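Local atomic coordinates of putative fumarylpyruvate hydrolase (Burkholderia cenocepacia, PDB entry 4MAQ), a protein that belongs to the fumarylacetoacetate hydrolase (FAH) family, with a fold of mixed beta-sheets and a few helices, and assembles from two chains. Residues E88-I102 and E198-P210. Residues are numbered along the deposited sequence; the frame is centred on the assembly and turned at random. Where two conformers were deposited one is given.
Sequences EIELVVAIGKDGRSI and ELKAGDLIFTGTP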
loop_
_atom_site.group_PDB
_atom_site.type_symbol
_atom_site.label_atom_id
_atom_site.label_comp_id
_atom_site.label_asym_id
_atom_site.label_seq_id
_atom_site.Cartn_x
_atom_site.Cartn_y
_atom_site.Cartn_z
ATOM N N GLU B 88 -3.592 7.709 16.776
ATOM C CA GLU B 88 -3.794 9.065 16.269
ATOM C C GLU B 88 -5.202 9.167 15.697
ATOM O O GLU B 88 -5.495 8.582 14.641
ATOM C CB GLU B 88 -2.782 9.412 15.178
ATOM C CG GLU B 88 -1.363 9.552 15.678
ATOM C CD GLU B 88 -0.381 9.570 14.544
ATOM O OE1 GLU B 88 -0.568 10.387 13.627
ATOM O OE2 GLU B 88 0.552 8.757 14.553
ATOM N N ILE B 89 -6.078 9.912 16.379
ATOM C CA ILE B 89 -7.456 10.132 15.894
ATOM C C ILE B 89 -7.445 11.058 14.654
ATOM O O ILE B 89 -6.750 12.080 14.653
ATOM C CB ILE B 89 -8.330 10.769 17.012
ATOM C CG1 ILE B 89 -9.798 10.892 16.596
ATOM C CG2 ILE B 89 -7.812 12.134 17.480
ATOM C CD1 ILE B 89 -10.480 9.558 16.626
ATOM N N GLU B 90 -8.225 10.722 13.621
ATOM C CA GLU B 90 -8.227 11.508 12.363
ATOM C C GLU B 90 -9.592 11.533 11.711
ATOM O O GLU B 90 -10.299 10.537 11.740
ATOM C CB GLU B 90 -7.204 10.944 11.379
ATOM C CG GLU B 90 -5.858 10.750 12.050
ATOM C CD GLU B 90 -4.653 10.731 11.156
ATOM O OE1 GLU B 90 -4.721 11.078 9.967
ATOM O OE2 GLU B 90 -3.598 10.398 11.734
ATOM N N LEU B 91 -9.908 12.658 11.065
ATOM C CA LEU B 91 -11.008 12.725 10.106
ATOM C C LEU B 91 -10.610 11.980 8.828
ATOM O O LEU B 91 -9.552 12.232 8.267
ATOM C CB LEU B 91 -11.392 14.177 9.775
ATOM C CG LEU B 91 -12.518 14.321 8.754
ATOM C CD1 LEU B 91 -13.853 13.955 9.374
ATOM C CD2 LEU B 91 -12.554 15.746 8.225
ATOM N N VAL B 92 -11.459 11.052 8.393
ATOM C CA VAL B 92 -11.211 10.282 7.172
ATOM C C VAL B 92 -12.147 10.778 6.061
ATOM O O VAL B 92 -13.363 10.931 6.260
ATOM C CB VAL B 92 -11.439 8.785 7.416
ATOM C CG1 VAL B 92 -11.326 7.989 6.110
ATOM C CG2 VAL B 92 -10.412 8.256 8.419
ATOM N N VAL B 93 -11.562 11.131 4.913
ATOM C CA VAL B 93 -12.309 11.602 3.747
ATOM C C VAL B 93 -12.397 10.504 2.707
ATOM O O VAL B 93 -11.383 9.888 2.365
ATOM C CB VAL B 93 -11.592 12.834 3.142
ATOM C CG1 VAL B 93 -12.432 13.381 2.014
ATOM C CG2 VAL B 93 -11.374 13.912 4.208
ATOM N N ALA B 94 -13.612 10.220 2.249
ATOM C CA ALA B 94 -13.847 9.161 1.253
ATOM C C ALA B 94 -14.114 9.787 -0.104
ATOM O O ALA B 94 -14.996 10.634 -0.222
ATOM C CB ALA B 94 -15.034 8.298 1.687
ATOM N N ILE B 95 -13.363 9.361 -1.125
ATOM C CA ILE B 95 -13.435 9.977 -2.455
ATOM C C ILE B 95 -14.456 9.257 -3.340
ATOM O O ILE B 95 -14.494 8.025 -3.388
ATOM C CB ILE B 95 -12.034 9.927 -3.102
ATOM C CG1 ILE B 95 -11.031 10.695 -2.220
ATOM C CG2 ILE B 95 -12.027 10.419 -4.561
ATOM C CD1 ILE B 95 -11.358 12.183 -2.025
ATOM N N GLY B 96 -15.246 10.029 -4.080
ATOM C CA GLY B 96 -16.246 9.447 -4.980
ATOM C C GLY B 96 -16.051 9.748 -6.464
ATOM O O GLY B 96 -16.814 9.255 -7.291
ATOM N N LYS B 97 -14.991 10.475 -6.824
ATOM C CA LYS B 97 -14.780 10.861 -8.219
ATOM C C LYS B 97 -13.303 10.921 -8.519
ATOM O O LYS B 97 -12.539 11.579 -7.797
ATOM C CB LYS B 97 -15.436 12.233 -8.515
ATOM C CG LYS B 97 -15.296 12.735 -9.944
ATOM C CD LYS B 97 -16.155 13.967 -10.163
ATOM C CE LYS B 97 -15.734 15.151 -9.306
ATOM N NZ LYS B 97 -16.476 16.375 -9.704
ATOM N N ASP B 98 -12.910 10.259 -9.605
ATOM C CA ASP B 98 -11.506 10.227 -9.988
ATOM C C ASP B 98 -10.978 11.628 -10.330
ATOM O O ASP B 98 -11.726 12.502 -10.774
ATOM C CB ASP B 98 -11.316 9.420 -11.277
ATOM C CG ASP B 98 -11.729 7.937 -11.164
ATOM O OD1 ASP B 98 -12.032 7.401 -10.064
ATOM O OD2 ASP B 98 -11.752 7.299 -12.245
ATOM N N GLY B 99 -9.680 11.828 -10.196
ATOM C CA GLY B 99 -9.080 13.023 -10.766
ATOM C C GLY B 99 -7.601 13.122 -10.580
ATOM O O GLY B 99 -7.070 12.625 -9.603
ATOM N N ARG B 100 -6.933 13.775 -11.516
ATOM C CA ARG B 100 -5.542 14.160 -11.305
ATOM C C ARG B 100 -5.412 15.679 -11.384
ATOM O O ARG B 100 -6.222 16.348 -12.053
ATOM C CB ARG B 100 -4.565 13.441 -12.247
ATOM C CG ARG B 100 -4.650 13.837 -13.692
ATOM C CD ARG B 100 -3.505 13.206 -14.483
ATOM N NE ARG B 100 -3.461 11.737 -14.390
ATOM C CZ ARG B 100 -4.271 10.901 -15.039
ATOM N NH1 ARG B 100 -5.257 11.367 -15.824
ATOM N NH2 ARG B 100 -4.098 9.593 -14.893
ATOM N N SER B 101 -4.405 16.217 -10.687
ATOM C CA SER B 101 -4.158 17.666 -10.687
ATOM C C SER B 101 -5.452 18.450 -10.408
ATOM O O SER B 101 -5.829 19.371 -11.148
ATOM C CB SER B 101 -3.496 18.080 -12.007
ATOM O OG SER B 101 -2.200 17.502 -12.089
ATOM N N ILE B 102 -6.117 18.075 -9.314
ATOM C CA ILE B 102 -7.385 18.662 -8.927
ATOM C C ILE B 102 -7.120 20.020 -8.275
ATOM O O ILE B 102 -6.300 20.128 -7.362
ATOM C CB ILE B 102 -8.135 17.734 -7.929
ATOM C CG1 ILE B 102 -8.391 16.363 -8.559
ATOM C CG2 ILE B 102 -9.449 18.381 -7.468
ATOM C CD1 ILE B 102 -8.843 15.317 -7.562
ATOM N N GLU B 198 -3.078 9.472 -9.685
ATOM C CA GLU B 198 -4.465 9.755 -9.994
ATOM C C GLU B 198 -5.312 9.339 -8.793
ATOM O O GLU B 198 -5.287 8.187 -8.375
ATOM C CB GLU B 198 -4.935 9.016 -11.248
ATOM C CG GLU B 198 -6.331 9.457 -11.641
ATOM C CD GLU B 198 -6.944 8.609 -12.729
ATOM O OE1 GLU B 198 -6.382 7.542 -13.064
ATOM O OE2 GLU B 198 -7.986 9.029 -13.252
ATOM N N LEU B 199 -6.060 10.281 -8.235
ATOM C CA LEU B 199 -7.014 9.968 -7.192
ATOM C C LEU B 199 -8.171 9.208 -7.813
ATOM O O LEU B 199 -8.559 9.477 -8.960
ATOM C CB LEU B 199 -7.499 11.266 -6.570
ATOM C CG LEU B 199 -8.135 11.241 -5.213
ATOM C CD1 LEU B 199 -7.110 10.818 -4.152
ATOM C CD2 LEU B 199 -8.772 12.588 -4.910
ATOM N N LYS B 200 -8.719 8.249 -7.072
ATOM C CA LYS B 200 -9.800 7.412 -7.605
ATOM C C LYS B 200 -10.969 7.334 -6.647
ATOM O O LYS B 200 -10.778 7.380 -5.434
ATOM C CB LYS B 200 -9.301 5.983 -7.873
ATOM C CG LYS B 200 -8.214 5.869 -8.934
ATOM C CD LYS B 200 -8.738 6.117 -10.329
ATOM C CE LYS B 200 -7.943 5.285 -11.327
ATOM N NZ LYS B 200 -8.501 5.444 -12.696
ATOM N N ALA B 201 -12.171 7.183 -7.207
ATOM C CA ALA B 201 -13.327 6.802 -6.411
ATOM C C ALA B 201 -12.943 5.557 -5.610
ATOM O O ALA B 201 -12.387 4.608 -6.150
ATOM C CB ALA B 201 -14.506 6.496 -7.321
ATOM N N GLY B 202 -13.207 5.591 -4.315
ATOM C CA GLY B 202 -12.814 4.512 -3.436
ATOM C C GLY B 202 -11.629 4.850 -2.545
ATOM O O GLY B 202 -11.388 4.147 -1.573
ATOM N N ASP B 203 -10.913 5.931 -2.847
ATOM C CA ASP B 203 -9.795 6.337 -1.986
ATOM C C ASP B 203 -10.254 6.889 -0.645
ATOM O O ASP B 203 -11.308 7.532 -0.538
ATOM C CB ASP B 203 -8.882 7.346 -2.691
ATOM C CG ASP B 203 -8.075 6.709 -3.802
ATOM O OD1 ASP B 203 -7.943 5.455 -3.782
ATOM O OD2 ASP B 203 -7.545 7.440 -4.658
ATOM N N LEU B 204 -9.455 6.590 0.385
ATOM C CA LEU B 204 -9.645 7.188 1.704
ATOM C C LEU B 204 -8.427 8.046 2.006
ATOM O O LEU B 204 -7.304 7.656 1.704
ATOM C CB LEU B 204 -9.794 6.121 2.811
ATOM C CG LEU B 204 -10.999 5.185 2.694
ATOM C CD1 LEU B 204 -10.945 4.179 3.851
ATOM C CD2 LEU B 204 -12.313 5.947 2.694
ATOM N N ILE B 205 -8.657 9.206 2.641
ATOM C CA ILE B 205 -7.570 10.061 3.080
ATOM C C ILE B 205 -7.718 10.345 4.564
ATOM O O ILE B 205 -8.753 10.867 5.023
ATOM C CB ILE B 205 -7.534 11.391 2.307
ATOM C CG1 ILE B 205 -7.486 11.162 0.779
ATOM C CG2 ILE B 205 -6.352 12.235 2.780
ATOM C CD1 ILE B 205 -7.662 12.462 -0.020
ATOM N N PHE B 206 -6.693 9.960 5.323
ATOM C CA PHE B 206 -6.604 10.288 6.743
ATOM C C PHE B 206 -5.907 11.650 6.803
ATOM O O PHE B 206 -4.801 11.809 6.292
ATOM C CB PHE B 206 -5.734 9.262 7.458
ATOM C CG PHE B 206 -6.420 7.976 7.818
ATOM C CD1 PHE B 206 -6.931 7.133 6.836
ATOM C CD2 PHE B 206 -6.490 7.585 9.140
ATOM C CE1 PHE B 206 -7.520 5.918 7.175
ATOM C CE2 PHE B 206 -7.089 6.372 9.490
ATOM C CZ PHE B 206 -7.594 5.533 8.498
ATOM N N THR B 207 -6.577 12.625 7.404
ATOM C CA THR B 207 -6.231 14.049 7.240
ATOM C C THR B 207 -5.388 14.655 8.365
ATOM O O THR B 207 -5.185 15.877 8.406
ATOM C CB THR B 207 -7.498 14.929 7.023
ATOM O OG1 THR B 207 -8.408 14.785 8.126
ATOM C CG2 THR B 207 -8.206 14.532 5.748
ATOM N N GLY B 208 -4.890 13.813 9.271
ATOM C CA GLY B 208 -3.983 14.278 10.317
ATOM C C GLY B 208 -4.617 14.200 11.684
ATOM O O GLY B 208 -5.791 13.855 11.833
ATOM N N THR B 209 -3.836 14.521 12.701
ATOM C CA THR B 209 -4.254 14.287 14.077
ATOM C C THR B 209 -3.856 15.454 14.966
ATOM O O THR B 209 -2.791 16.034 14.766
ATOM C CB THR B 209 -3.618 12.967 14.589
ATOM O OG1 THR B 209 -4.300 12.511 15.760
ATOM C CG2 THR B 209 -2.131 13.114 14.915
ATOM N N PRO B 210 -4.700 15.796 15.956
ATOM C CA PRO B 210 -4.291 16.827 16.910
ATOM C C PRO B 210 -3.258 16.256 17.893
ATOM O O PRO B 210 -2.843 15.108 17.773
ATOM C CB PRO B 210 -5.593 17.155 17.640
ATOM C CG PRO B 210 -6.391 15.905 17.571
ATOM C CD PRO B 210 -6.064 15.301 16.230
HETATM O O HOH W 1 -8.096 14.996 10.900
HETATM O O HOH W 2 -11.112 4.479 -12.703
#
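V92 and F206 form a non-hydrogen-bonded antiparallel pair and send their side chains to the same face of the sheet. With CG1 of V92 anti to the backbone N (chi1 174°), the compact CG2 branch rests over the middle of the flat F206 ring, 3.7 Å from the centroid, a CH-pi contact. At the ring's edge the E90 carboxylate, turned 73° from the ring plane, takes the G208 N-H on OE1 at 2.8 Å from above its own plane; glycine suits the positive phi here. Threonine hydroxyls bind carbonyls where regular pairing ends: T207 bonds L91 O through N and OG1, and T209 OG1, also bonded to Q175, donates to I89 O (2.7 Å). At the end of strand 88-95, I95 CD1 meets CD2 of loop residue L199 at 3.9 Å, beside helix 186-196. D98 OD1 tethers the type II turn K200-D203 by accepting A201 N (2.9 Å); at G202 a side chain would jam against the preceding carbonyl. E198 CG lies over one guanidinium face of R100, offset toward its rim, a pairing of charges without a hydrogen bond. The core is an antiparallel strand pair, loop-extended at both ends, in the mixed sheet of an FAH-family domain, strand 85-95 also pairing with 111-122.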